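Side-chain contacts in beta-L-arabinobiosidase (Bacteroides thetaiotaomicron, PDB 5MQR), which probably hydrolyses beta-L-arabinofuranosyl linkages during the breakdown of complex plant pectin, with a possible but less certain sialidase activity: residues I185-R190 against V246-R251; I204-G209 against K213-P218; S702-L707 against R737-G742; I732-R737 against G742-M747. All coordinates share one frame; numbering follows the deposited sequence.

Interaction 1 of 4, residues I185-R190 against V246-R251; sequences IGRVVR and VEEADR
The flat guanidinium of R187 meets E248 at its edge. E248 OE1 lies in the plane of the group, with A249 N farther off near the same plane. W245 makes a cation-pi contact with this arginine. The carboxylate of E248 does not lie flat against the guanidinium: the two planes are 81° apart. NH2 meets OE1 from above the carboxylate plane, well out of it.

R187 NH2 donates to E248 OE1 at 3.0 Å, in a nearly straight bond of 169° at the hydrogen. This is a salt bridge through one nitrogen and one oxygen. A water closes a second path. It accepts from R187 NH1 at 2.9 Å and donates to E248 OE1 at 2.7 Å. OE1 is thus gripped by both NH2 and the water. E248 OE2 is hydrogen-bonded to H150 ND1, which helps fix the rotation of the carboxylate.

The arginine reaches out with CG anti to its N and then bends at chi3 (-65°), which turns the guanidinium toward the loop. The glutamate chain is folded at chi2. Both residues are buried, so the ion pair, the water and H150 meet polar needs inside the protein. On the loop side, R251 NH2 holds E247 O at 3.3 Å, and E247 pairs with R152.

R187 sits on strand 186-192, an inner strand of a four-stranded antiparallel sheet. A classic beta bulge at I185 and G186, opposite Y169, precedes R187. The salt bridge ties this sheet to the loop after helix 239-242, within the N-terminal beta-propeller region, where such four-stranded sheets form the blades.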
loop_
_atom_site.group_PDB
_atom_site.type_symbol
_atom_site.label_atom_id
_atom_site.label_comp_id
_atom_site.label_asym_id
_atom_site.label_seq_id
_atom_site.Cartn_x
_atom_site.Cartn_y
_atom_site.Cartn_z
ATOM N N ILE A 185 -36.328 -14.165 32.186
ATOM C CA ILE A 185 -36.266 -13.772 33.589
ATOM C C ILE A 185 -35.780 -12.338 33.683
ATOM O O ILE A 185 -36.473 -11.478 34.218
ATOM C CB ILE A 185 -35.340 -14.704 34.371
ATOM C CG1 ILE A 185 -35.935 -16.107 34.397
ATOM C CG2 ILE A 185 -35.149 -14.207 35.800
ATOM C CD1 ILE A 185 -34.934 -17.181 34.744
ATOM N N GLY A 186 -34.582 -12.089 33.173
ATOM C CA GLY A 186 -34.035 -10.742 33.205
ATOM C C GLY A 186 -32.548 -10.645 32.947
ATOM O O GLY A 186 -31.863 -11.650 32.747
ATOM N N ARG A 187 -32.058 -9.414 32.999
ATOM C CA ARG A 187 -30.690 -9.129 32.693
ATOM C C ARG A 187 -29.925 -8.751 33.949
ATOM O O ARG A 187 -30.424 -8.014 34.788
ATOM C CB ARG A 187 -30.622 -8.009 31.680
ATOM C CG ARG A 187 -29.315 -8.038 30.911
ATOM C CD ARG A 187 -29.317 -7.005 29.839
ATOM N NE ARG A 187 -30.329 -7.303 28.833
ATOM C CZ ARG A 187 -30.133 -7.983 27.702
ATOM N NH1 ARG A 187 -28.931 -8.483 27.364
ATOM N NH2 ARG A 187 -31.168 -8.151 26.876
ATOM N N VAL A 188 -28.707 -9.274 34.055
ATOM C CA VAL A 188 -27.864 -9.076 35.224
ATOM C C VAL A 188 -26.585 -8.372 34.821
ATOM O O VAL A 188 -26.180 -8.406 33.666
ATOM C CB VAL A 188 -27.499 -10.390 35.957
ATOM C CG1 VAL A 188 -28.748 -11.031 36.530
ATOM C CG2 VAL A 188 -26.754 -11.371 35.050
ATOM N N VAL A 189 -25.967 -7.753 35.816
ATOM C CA VAL A 189 -24.721 -7.018 35.676
ATOM C C VAL A 189 -23.856 -7.294 36.893
ATOM O O VAL A 189 -24.364 -7.599 37.974
ATOM C CB VAL A 189 -24.925 -5.484 35.636
ATOM C CG1 VAL A 189 -25.534 -5.042 34.322
ATOM C CG2 VAL A 189 -25.763 -4.987 36.815
ATOM N N ARG A 190 -22.552 -7.137 36.710
ATOM C CA ARG A 190 -21.619 -7.014 37.828
ATOM C C ARG A 190 -20.376 -6.246 37.410
ATOM O O ARG A 190 -20.010 -6.243 36.240
ATOM C CB ARG A 190 -21.248 -8.389 38.385
ATOM C CG ARG A 190 -20.228 -9.173 37.580
ATOM C CD ARG A 190 -20.218 -10.643 37.996
ATOM N NE ARG A 190 -20.048 -10.794 39.438
ATOM C CZ ARG A 190 -19.949 -11.954 40.074
ATOM N NH1 ARG A 190 -19.996 -13.111 39.422
ATOM N NH2 ARG A 190 -19.794 -11.950 41.380
ATOM N N VAL A 246 -33.043 -5.879 22.569
ATOM C CA VAL A 246 -34.373 -6.097 21.981
ATOM C C VAL A 246 -34.795 -7.562 21.833
ATOM O O VAL A 246 -35.984 -7.868 21.934
ATOM C CB VAL A 246 -34.502 -5.400 20.613
ATOM C CG1 VAL A 246 -33.582 -6.062 19.555
ATOM C CG2 VAL A 246 -35.971 -5.341 20.165
ATOM N N GLU A 247 -33.840 -8.461 21.616
ATOM C CA GLU A 247 -34.186 -9.865 21.445
ATOM C C GLU A 247 -34.648 -10.558 22.713
ATOM O O GLU A 247 -35.443 -11.482 22.603
ATOM C CB GLU A 247 -33.044 -10.659 20.826
ATOM C CG GLU A 247 -32.708 -10.219 19.422
ATOM C CD GLU A 247 -31.516 -10.964 18.865
ATOM O OE1 GLU A 247 -31.642 -12.198 18.736
ATOM O OE2 GLU A 247 -30.475 -10.339 18.533
ATOM N N GLU A 248 -34.135 -10.146 23.883
ATOM C CA GLU A 248 -34.441 -10.806 25.173
ATOM C C GLU A 248 -35.422 -10.019 26.024
ATOM O O GLU A 248 -36.151 -10.597 26.811
ATOM C CB GLU A 248 -33.173 -11.031 25.994
ATOM C CG GLU A 248 -32.082 -11.820 25.290
ATOM C CD GLU A 248 -31.132 -11.005 24.411
ATOM O OE1 GLU A 248 -31.195 -9.757 24.370
ATOM O OE2 GLU A 248 -30.294 -11.646 23.734
ATOM N N ALA A 249 -35.409 -8.695 25.880
ATOM C CA ALA A 249 -36.338 -7.825 26.586
ATOM C C ALA A 249 -37.790 -8.163 26.225
ATOM O O ALA A 249 -38.029 -8.836 25.209
ATOM C CB ALA A 249 -36.037 -6.370 26.244
ATOM N N ASP A 250 -38.734 -7.710 27.061
ATOM C CA ASP A 250 -40.174 -7.779 26.755
ATOM C C ASP A 250 -40.451 -7.279 25.328
ATOM O O ASP A 250 -39.806 -6.343 24.843
ATOM C CB ASP A 250 -41.021 -6.911 27.721
ATOM C CG ASP A 250 -41.139 -7.499 29.119
ATOM O OD1 ASP A 250 -40.533 -8.566 29.355
ATOM O OD2 ASP A 250 -41.837 -6.901 29.990
ATOM N N ARG A 251 -41.428 -7.895 24.678
ATOM C CA ARG A 251 -41.878 -7.422 23.371
ATOM C C ARG A 251 -42.523 -6.057 23.548
ATOM O O ARG A 251 -43.297 -5.837 24.485
ATOM C CB ARG A 251 -42.846 -8.431 22.726
ATOM C CG ARG A 251 -42.188 -9.766 22.376
ATOM C CD ARG A 251 -41.177 -9.588 21.251
ATOM N NE ARG A 251 -40.297 -10.737 21.083
ATOM C CZ ARG A 251 -39.142 -10.951 21.724
ATOM N NH1 ARG A 251 -38.654 -10.098 22.641
ATOM N NH2 ARG A 251 -38.466 -12.056 21.435
HETATM O O HOH W 1 -28.680 -8.896 24.544
#

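Interaction 2 of 4, residues I204-G209 against K213-P218; sequences IYYNHG and KNTDYP
Y206 turns CG anti to its carbonyl carbon (chi1 -63°), and the ring swings out from the strand toward T215. T215 in turn sets OG1 between its backbone N and carbonyl carbon (chi1 50°). CG2 then lies anti to the carbonyl carbon, and both branches of the threonine reach the tyrosine. OG1 is 3.3 Å from Y206 CE1, and CG2 is 3.7 Å from the same carbon. The hydroxyl meets the ring obliquely. T215 OG1 is hydrogen-bonded to N211 O, so its polar need is met within the loop itself.

A second point of contact lies farther along, at G209. N214 ND2 donates to G209 O at 3.0 Å, with an angle of 160° at the hydrogen. The donor comes in on a lone pair, in the carbonyl plane, and the oxygen lies in the amide plane of N214. N214 OD1 takes the N-H of N211, so both ends of this amide are engaged.

The contact closes the surface loop that follows strand 202-206 in the propeller region. The F203 ring also meets the Y206 ring. The chemistry is mixed. One well-formed hydrogen bond from the N214 amide ties the two ends of the loop, while the tyrosine packs mainly through ring carbons, and its buried OH finds no partner.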
loop_
_atom_site.group_PDB
_atom_site.type_symbol
_atom_site.label_atom_id
_atom_site.label_comp_id
_atom_site.label_asym_id
_atom_site.label_seq_id
_atom_site.Cartn_x
_atom_site.Cartn_y
_atom_site.Cartn_z
ATOM N N ILE A 204 -30.385 -5.658 36.404
ATOM C CA ILE A 204 -30.574 -4.348 35.811
ATOM C C ILE A 204 -31.930 -4.245 35.057
ATOM O O ILE A 204 -32.453 -3.138 34.870
ATOM C CB ILE A 204 -29.370 -3.998 34.905
ATOM C CG1 ILE A 204 -29.372 -2.508 34.538
ATOM C CG2 ILE A 204 -29.355 -4.838 33.638
ATOM C CD1 ILE A 204 -28.092 -2.008 33.877
ATOM N N TYR A 205 -32.491 -5.379 34.628
ATOM C CA TYR A 205 -33.777 -5.405 33.937
ATOM C C TYR A 205 -34.539 -6.683 34.300
ATOM O O TYR A 205 -33.953 -7.768 34.344
ATOM C CB TYR A 205 -33.551 -5.332 32.424
ATOM C CG TYR A 205 -34.814 -5.459 31.604
ATOM C CD1 TYR A 205 -35.582 -4.331 31.282
ATOM C CD2 TYR A 205 -35.255 -6.715 31.158
ATOM C CE1 TYR A 205 -36.745 -4.443 30.522
ATOM C CE2 TYR A 205 -36.422 -6.850 30.401
ATOM C CZ TYR A 205 -37.172 -5.715 30.076
ATOM O OH TYR A 205 -38.338 -5.861 29.324
ATOM N N TYR A 206 -35.835 -6.535 34.565
ATOM C CA TYR A 206 -36.718 -7.674 34.787
ATOM C C TYR A 206 -37.675 -7.810 33.624
ATOM O O TYR A 206 -38.295 -6.821 33.195
ATOM C CB TYR A 206 -37.544 -7.503 36.047
ATOM C CG TYR A 206 -36.732 -7.424 37.313
ATOM C CD1 TYR A 206 -36.139 -8.567 37.858
ATOM C CD2 TYR A 206 -36.556 -6.214 37.969
ATOM C CE1 TYR A 206 -35.399 -8.505 39.034
ATOM C CE2 TYR A 206 -35.824 -6.142 39.150
ATOM C CZ TYR A 206 -35.245 -7.280 39.673
ATOM O OH TYR A 206 -34.519 -7.186 40.829
ATOM N N ASN A 207 -37.801 -9.038 33.121
ATOM C CA ASN A 207 -38.870 -9.369 32.197
ATOM C C ASN A 207 -40.180 -9.382 32.976
ATOM O O ASN A 207 -40.183 -9.558 34.196
ATOM C CB ASN A 207 -38.614 -10.714 31.511
ATOM C CG ASN A 207 -37.553 -10.630 30.425
ATOM O OD1 ASN A 207 -36.421 -11.054 30.619
ATOM N ND2 ASN A 207 -37.919 -10.100 29.281
ATOM N N HIS A 208 -41.281 -9.185 32.257
ATOM C CA HIS A 208 -42.616 -9.053 32.864
ATOM C C HIS A 208 -42.902 -10.234 33.771
ATOM O O HIS A 208 -42.601 -11.373 33.426
ATOM C CB HIS A 208 -43.732 -8.928 31.798
ATOM C CG HIS A 208 -43.877 -10.139 30.923
ATOM N ND1 HIS A 208 -44.685 -11.213 31.250
ATOM C CD2 HIS A 208 -43.302 -10.449 29.740
ATOM C CE1 HIS A 208 -44.598 -12.129 30.303
ATOM N NE2 HIS A 208 -43.767 -11.685 29.375
ATOM N N GLY A 209 -43.434 -9.953 34.946
ATOM C CA GLY A 209 -43.756 -10.996 35.902
ATOM C C GLY A 209 -42.648 -11.272 36.890
ATOM O O GLY A 209 -42.913 -11.841 37.942
ATOM N N LYS A 213 -39.005 -9.407 44.464
ATOM C CA LYS A 213 -39.541 -10.408 45.385
ATOM C C LYS A 213 -39.487 -11.860 44.915
ATOM O O LYS A 213 -39.634 -12.740 45.749
ATOM C CB LYS A 213 -40.961 -10.025 45.805
ATOM C CG LYS A 213 -40.973 -8.705 46.571
ATOM C CD LYS A 213 -42.311 -8.423 47.238
ATOM C CE LYS A 213 -42.163 -7.528 48.468
ATOM N NZ LYS A 213 -43.333 -7.723 49.374
ATOM N N ASN A 214 -39.266 -12.107 43.614
ATOM C CA ASN A 214 -39.160 -13.484 43.078
ATOM C C ASN A 214 -37.881 -13.781 42.235
ATOM O O ASN A 214 -37.860 -14.716 41.430
ATOM C CB ASN A 214 -40.433 -13.838 42.284
ATOM C CG ASN A 214 -40.587 -13.025 41.004
ATOM O OD1 ASN A 214 -39.682 -12.322 40.559
ATOM N ND2 ASN A 214 -41.747 -13.124 40.405
ATOM N N THR A 215 -36.840 -12.977 42.415
ATOM C CA THR A 215 -35.548 -13.201 41.785
ATOM C C THR A 215 -34.458 -13.354 42.845
ATOM O O THR A 215 -34.626 -12.939 43.996
ATOM C CB THR A 215 -35.190 -12.065 40.817
ATOM O OG1 THR A 215 -35.352 -10.797 41.464
ATOM C CG2 THR A 215 -36.076 -12.116 39.589
ATOM N N ASP A 216 -33.339 -13.952 42.435
ATOM C CA ASP A 216 -32.308 -14.446 43.354
ATOM C C ASP A 216 -31.061 -13.570 43.462
ATOM O O ASP A 216 -30.091 -13.969 44.086
ATOM C CB ASP A 216 -31.910 -15.866 42.939
ATOM C CG ASP A 216 -33.072 -16.843 43.009
ATOM O OD1 ASP A 216 -33.922 -16.693 43.906
ATOM O OD2 ASP A 216 -33.136 -17.770 42.177
ATOM N N TYR A 217 -31.077 -12.393 42.843
ATOM C CA TYR A 217 -30.042 -11.383 43.044
ATOM C C TYR A 217 -30.749 -10.046 43.233
ATOM O O TYR A 217 -31.800 -9.833 42.656
ATOM C CB TYR A 217 -29.107 -11.284 41.834
ATOM C CG TYR A 217 -28.304 -12.528 41.552
ATOM C CD1 TYR A 217 -27.402 -13.037 42.496
ATOM C CD2 TYR A 217 -28.442 -13.205 40.347
ATOM C CE1 TYR A 217 -26.668 -14.201 42.238
ATOM C CE2 TYR A 217 -27.708 -14.352 40.069
ATOM C CZ TYR A 217 -26.823 -14.859 41.010
ATOM O OH TYR A 217 -26.097 -16.007 40.711
ATOM N N PRO A 218 -30.178 -9.136 44.038
ATOM C CA PRO A 218 -30.901 -7.875 44.232
ATOM C C PRO A 218 -30.882 -6.956 43.017
ATOM O O PRO A 218 -30.087 -7.128 42.078
ATOM C CB PRO A 218 -30.221 -7.237 45.459
ATOM C CG PRO A 218 -28.902 -7.932 45.604
ATOM C CD PRO A 218 -29.015 -9.274 44.940
#

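Interaction 3 of 4, residues S702-L707 against R737-G742; sequences SDKYNL and RGNDGG
K704 NZ donates to G738 O at 2.9 Å, across to the loop that carries a type I' beta turn from N739 to G742. The donor lies in the carbonyl plane, with a C=O...N angle of 149°. NZ also donates to Y705 OH at 3.1 Å, so two oxygens hold the ammonium. N739 CA is near it as well, at 4.0 Å from K704 NZ. A classic beta bulge at G738 and N739, opposite G742, forms the base of the turn.

The next shell places the lysine. The chain bends at chi3 (-75°) and again at chi4, which brings NZ round to both oxygens. K704 CB lies over the centre of one face of the Y705 ring. Thus the tyrosine steadies the lysine at its root and at its tip. D703 OD1 uses its anti lone pair to accept the backbone N-H of K704 at 2.8 Å.

Farther out, R737, two residues before the turn, forms salt bridges with D773 and D777 of helix 768-788. The contact joins two loops of the MGH1-like glycoside hydrolase region, one of them following helix 726-737. The turn is braced in its own loop, where N739 ND2 is hydrogen-bonded to P743 O.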
loop_
_atom_site.group_PDB
_atom_site.type_symbol
_atom_site.label_atom_id
_atom_site.label_comp_id
_atom_site.label_asym_id
_atom_site.label_seq_id
_atom_site.Cartn_x
_atom_site.Cartn_y
_atom_site.Cartn_z
ATOM N N SER A 702 24.012 17.295 -39.031
ATOM C CA SER A 702 24.269 16.431 -37.894
ATOM C C SER A 702 25.699 15.903 -37.972
ATOM O O SER A 702 26.339 15.989 -39.003
ATOM C CB SER A 702 23.253 15.304 -37.856
ATOM O OG SER A 702 23.372 14.539 -39.032
ATOM N N ASP A 703 26.201 15.397 -36.856
ATOM C CA ASP A 703 27.505 14.747 -36.819
ATOM C C ASP A 703 27.291 13.307 -37.302
ATOM O O ASP A 703 26.232 12.996 -37.868
ATOM C CB ASP A 703 28.075 14.801 -35.386
ATOM C CG ASP A 703 29.586 14.855 -35.349
ATOM O OD1 ASP A 703 30.247 14.102 -36.111
ATOM O OD2 ASP A 703 30.108 15.650 -34.536
ATOM N N LYS A 704 28.271 12.430 -37.073
ATOM C CA LYS A 704 28.140 11.000 -37.402
ATOM C C LYS A 704 26.890 10.423 -36.727
ATOM O O LYS A 704 26.456 10.909 -35.662
ATOM C CB LYS A 704 29.385 10.217 -36.959
ATOM C CG LYS A 704 30.723 10.675 -37.575
ATOM C CD LYS A 704 31.836 9.618 -37.470
ATOM C CE LYS A 704 32.403 9.505 -36.057
ATOM N NZ LYS A 704 32.845 8.120 -35.641
ATOM N N TYR A 705 26.291 9.427 -37.376
ATOM C CA TYR A 705 25.115 8.726 -36.851
ATOM C C TYR A 705 23.904 9.644 -36.560
ATOM O O TYR A 705 23.099 9.375 -35.666
ATOM C CB TYR A 705 25.513 7.904 -35.613
ATOM C CG TYR A 705 26.901 7.345 -35.732
ATOM C CD1 TYR A 705 27.286 6.625 -36.876
ATOM C CD2 TYR A 705 27.866 7.575 -34.742
ATOM C CE1 TYR A 705 28.586 6.147 -37.030
ATOM C CE2 TYR A 705 29.163 7.078 -34.877
ATOM C CZ TYR A 705 29.523 6.372 -36.019
ATOM O OH TYR A 705 30.798 5.902 -36.155
ATOM N N ASN A 706 23.776 10.715 -37.338
ATOM C CA ASN A 706 22.709 11.703 -37.186
ATOM C C ASN A 706 22.659 12.424 -35.799
ATOM O O ASN A 706 21.619 12.935 -35.376
ATOM C CB ASN A 706 21.356 11.063 -37.556
ATOM C CG ASN A 706 20.321 12.074 -37.955
ATOM O OD1 ASN A 706 20.623 13.059 -38.641
ATOM N ND2 ASN A 706 19.080 11.852 -37.518
ATOM N N LEU A 707 23.801 12.504 -35.127
ATOM C CA LEU A 707 23.853 13.099 -33.798
ATOM C C LEU A 707 23.891 14.622 -33.859
ATOM O O LEU A 707 24.649 15.202 -34.628
ATOM C CB LEU A 707 25.056 12.568 -33.031
ATOM C CG LEU A 707 25.031 11.066 -32.733
ATOM C CD1 LEU A 707 26.367 10.626 -32.141
ATOM C CD2 LEU A 707 23.883 10.713 -31.799
ATOM N N ARG A 737 33.878 10.027 -26.857
ATOM C CA ARG A 737 34.936 9.132 -27.319
ATOM C C ARG A 737 34.624 8.440 -28.636
ATOM O O ARG A 737 35.390 7.602 -29.083
ATOM C CB ARG A 737 35.200 8.089 -26.239
ATOM C CG ARG A 737 35.727 8.705 -24.954
ATOM C CD ARG A 737 35.417 7.855 -23.757
ATOM N NE ARG A 737 35.731 8.563 -22.520
ATOM C CZ ARG A 737 35.747 8.013 -21.307
ATOM N NH1 ARG A 737 35.451 6.733 -21.138
ATOM N NH2 ARG A 737 36.068 8.756 -20.255
ATOM N N GLY A 738 33.532 8.810 -29.288
ATOM C CA GLY A 738 33.069 8.055 -30.438
ATOM C C GLY A 738 33.629 8.506 -31.763
ATOM O O GLY A 738 33.212 7.994 -32.781
ATOM N N ASN A 739 34.551 9.465 -31.756
ATOM C CA ASN A 739 35.165 10.010 -32.967
ATOM C C ASN A 739 36.680 9.718 -32.932
ATOM O O ASN A 739 37.476 10.562 -32.507
ATOM C CB ASN A 739 34.869 11.515 -33.041
ATOM C CG ASN A 739 35.594 12.219 -34.183
ATOM O OD1 ASN A 739 35.909 11.620 -35.204
ATOM N ND2 ASN A 739 35.847 13.506 -34.007
ATOM N N ASP A 740 37.056 8.513 -33.370
ATOM C CA ASP A 740 38.446 8.000 -33.257
ATOM C C ASP A 740 38.973 8.114 -31.820
ATOM O O ASP A 740 40.075 8.632 -31.594
ATOM C CB ASP A 740 39.406 8.718 -34.245
ATOM C CG ASP A 740 39.056 8.450 -35.706
ATOM O OD1 ASP A 740 38.884 7.252 -36.054
ATOM O OD2 ASP A 740 38.960 9.418 -36.508
ATOM N N GLY A 741 38.166 7.668 -30.854
ATOM C CA GLY A 741 38.530 7.734 -29.432
ATOM C C GLY A 741 38.333 9.097 -28.752
ATOM O O GLY A 741 38.448 9.184 -27.543
ATOM N N GLY A 742 38.027 10.145 -29.527
ATOM C CA GLY A 742 37.853 11.502 -29.019
ATOM C C GLY A 742 36.434 12.053 -29.213
ATOM O O GLY A 742 35.528 11.354 -29.696
#

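Interaction 4 of 4, residues I732-R737 against G742-M747; sequences IHTWYR and GPMKKM
W735, M747 and M744 carry this contact; both methionines are selenomethionines in the model. The six-membered ring of W735 packs against the two of them near one atom. W735 CE3 is 3.6 Å from M744 CG and 3.7 Å from M747 CG. Both approach the indole obliquely. The W735 and M744 side chains run at about a right angle to each other.

M747 runs extended to its selenium, which lies over the Y736 ring. SE is 4.4 Å from the centroid of that ring, above the face but offset toward the rim. This is a Met-aromatic contact. A looser, oblique one links SE to W735. The bend at chi3 (78°) then carries M747 CE to the phenol end, by CZ and OH of Y736. The hydrogen bond of that OH goes to E781. M744 bends earlier, at chi2 (-62°). Its CE lies 3.4 Å from T734 O and also touches T734 CG2.

The backbones are joined as well. M744 N donates to W735 O at 2.9 Å, with 173° at the hydrogen. P743 CA adds a CH...O contact to the same carbonyl. Y736 O faces P743 N at 3.0 Å, but proline has no hydrogen to give.

The chain thus folds back on the C-terminal part of helix 726-737. W735 O is held by one nearly straight hydrogen bond, and the rest of the contact is largely apolar packing of aromatic, selenoether and methyl groups.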
loop_
_atom_site.group_PDB
_atom_site.type_symbol
_atom_site.label_atom_id
_atom_site.label_comp_id
_atom_site.label_asym_id
_atom_site.label_seq_id
_atom_site.Cartn_x
_atom_site.Cartn_y
_atom_site.Cartn_z
ATOM N N ILE A 732 26.570 8.755 -23.745
ATOM C CA ILE A 732 27.575 9.700 -23.291
ATOM C C ILE A 732 28.953 9.352 -23.871
ATOM O O ILE A 732 29.606 10.228 -24.455
ATOM C CB ILE A 732 27.604 9.790 -21.741
ATOM C CG1 ILE A 732 26.319 10.466 -21.261
ATOM C CG2 ILE A 732 28.824 10.564 -21.227
ATOM C CD1 ILE A 732 26.073 10.310 -19.788
ATOM N N HIS A 733 29.397 8.103 -23.740
ATOM C CA HIS A 733 30.724 7.751 -24.267
ATOM C C HIS A 733 30.806 7.973 -25.777
ATOM O O HIS A 733 31.831 8.388 -26.272
ATOM C CB HIS A 733 31.146 6.332 -23.880
ATOM C CG HIS A 733 31.482 6.178 -22.422
ATOM N ND1 HIS A 733 31.562 4.946 -21.798
ATOM C CD2 HIS A 733 31.719 7.102 -21.457
ATOM C CE1 HIS A 733 31.842 5.120 -20.517
ATOM N NE2 HIS A 733 31.949 6.416 -20.289
ATOM N N THR A 734 29.707 7.757 -26.490
ATOM C CA THR A 734 29.656 8.002 -27.927
ATOM C C THR A 734 29.939 9.485 -28.265
ATOM O O THR A 734 30.723 9.767 -29.169
ATOM C CB THR A 734 28.295 7.560 -28.481
ATOM O OG1 THR A 734 28.197 6.131 -28.409
ATOM C CG2 THR A 734 28.102 8.017 -29.906
ATOM N N TRP A 735 29.312 10.410 -27.528
ATOM C CA TRP A 735 29.581 11.840 -27.701
ATOM C C TRP A 735 31.037 12.187 -27.430
ATOM O O TRP A 735 31.618 12.961 -28.194
ATOM C CB TRP A 735 28.672 12.736 -26.831
ATOM C CG TRP A 735 27.358 13.020 -27.429
ATOM C CD1 TRP A 735 26.149 12.592 -26.976
ATOM C CD2 TRP A 735 27.099 13.786 -28.608
ATOM N NE1 TRP A 735 25.149 13.046 -27.794
ATOM C CE2 TRP A 735 25.707 13.769 -28.818
ATOM C CE3 TRP A 735 27.904 14.481 -29.505
ATOM C CZ2 TRP A 735 25.105 14.440 -29.884
ATOM C CZ3 TRP A 735 27.307 15.135 -30.571
ATOM C CH2 TRP A 735 25.923 15.124 -30.737
ATOM N N TYR A 736 31.622 11.625 -26.373
ATOM C CA TYR A 736 32.954 12.079 -25.912
ATOM C C TYR A 736 34.135 11.264 -26.443
ATOM O O TYR A 736 35.266 11.756 -26.457
ATOM C CB TYR A 736 33.004 12.164 -24.386
ATOM C CG TYR A 736 32.189 13.318 -23.854
ATOM C CD1 TYR A 736 30.838 13.165 -23.550
ATOM C CD2 TYR A 736 32.763 14.575 -23.666
ATOM C CE1 TYR A 736 30.079 14.231 -23.071
ATOM C CE2 TYR A 736 32.011 15.645 -23.195
ATOM C CZ TYR A 736 30.674 15.467 -22.887
ATOM O OH TYR A 736 29.931 16.514 -22.420
ATOM N N ARG A 737 33.878 10.027 -26.857
ATOM C CA ARG A 737 34.936 9.132 -27.319
ATOM C C ARG A 737 34.624 8.440 -28.636
ATOM O O ARG A 737 35.390 7.602 -29.083
ATOM C CB ARG A 737 35.200 8.089 -26.239
ATOM C CG ARG A 737 35.727 8.705 -24.954
ATOM C CD ARG A 737 35.417 7.855 -23.757
ATOM N NE ARG A 737 35.731 8.563 -22.520
ATOM C CZ ARG A 737 35.747 8.013 -21.307
ATOM N NH1 ARG A 737 35.451 6.733 -21.138
ATOM N NH2 ARG A 737 36.068 8.756 -20.255
ATOM N N GLY A 742 38.027 10.145 -29.527
ATOM C CA GLY A 742 37.853 11.502 -29.019
ATOM C C GLY A 742 36.434 12.053 -29.213
ATOM O O GLY A 742 35.528 11.354 -29.696
ATOM N N PRO A 743 36.220 13.310 -28.802
ATOM C CA PRO A 743 34.882 13.873 -28.872
ATOM C C PRO A 743 34.372 14.132 -30.306
ATOM O O PRO A 743 35.157 14.459 -31.200
ATOM C CB PRO A 743 35.027 15.179 -28.089
ATOM C CG PRO A 743 36.469 15.539 -28.214
ATOM C CD PRO A 743 37.166 14.218 -28.136
HETATM N N MSE A 744 33.058 13.988 -30.495
HETATM C CA MSE A 744 32.392 14.361 -31.744
HETATM C C MSE A 744 32.754 15.800 -32.088
HETATM O O MSE A 744 32.740 16.687 -31.236
HETATM C CB MSE A 744 30.865 14.197 -31.664
HETATM C CG MSE A 744 30.324 12.759 -31.576
HETATM SE SE MSE A 744 30.791 11.683 -33.170
HETATM C CE MSE A 744 30.231 9.932 -32.489
ATOM N N LYS A 745 33.107 16.022 -33.344
ATOM C CA LYS A 745 33.527 17.325 -33.833
ATOM C C LYS A 745 32.452 18.408 -33.633
ATOM O O LYS A 745 32.770 19.524 -33.238
ATOM C CB LYS A 745 33.865 17.161 -35.320
ATOM C CG LYS A 745 34.442 18.354 -36.057
ATOM C CD LYS A 745 35.121 17.940 -37.395
ATOM C CE LYS A 745 34.375 16.869 -38.241
ATOM N NZ LYS A 745 34.801 15.438 -37.996
ATOM N N LYS A 746 31.182 18.057 -33.860
ATOM C CA LYS A 746 30.090 19.046 -33.846
ATOM C C LYS A 746 29.493 19.341 -32.479
ATOM O O LYS A 746 28.498 20.046 -32.383
ATOM C CB LYS A 746 29.014 18.679 -34.868
ATOM C CG LYS A 746 29.602 18.691 -36.267
ATOM C CD LYS A 746 28.570 18.411 -37.333
ATOM C CE LYS A 746 29.236 18.428 -38.700
ATOM N NZ LYS A 746 28.213 18.290 -39.770
HETATM N N MSE A 747 30.137 18.881 -31.416
HETATM C CA MSE A 747 29.892 19.447 -30.077
HETATM C C MSE A 747 30.207 20.935 -30.044
HETATM O O MSE A 747 29.606 21.680 -29.263
HETATM C CB MSE A 747 30.701 18.709 -29.003
HETATM C CG MSE A 747 30.159 17.298 -28.833
HETATM SE SE MSE A 747 30.884 16.359 -27.270
HETATM C CE MSE A 747 29.693 17.314 -26.035
#

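Overall arrangement
The four contacts form two pairs at opposite sides of the chain's centre. Interactions 1 and 2 have centres about 10 Å apart and share a sheet: R187 N lies 2.8 Å from Y205 O, and R187 O lies 2.9 Å from I204 N. Interactions 3 and 4 have centres about 5 Å apart and share R737 and G742. D703 OD2 joins them through K746 N at 2.7 Å. The centres of interactions 1 and 3 are about 92 Å apart, in different regions. A calcium ion lies about 10 Å from the R187 side chain, and a bound HEPES molecule about 10 Å from that of W735.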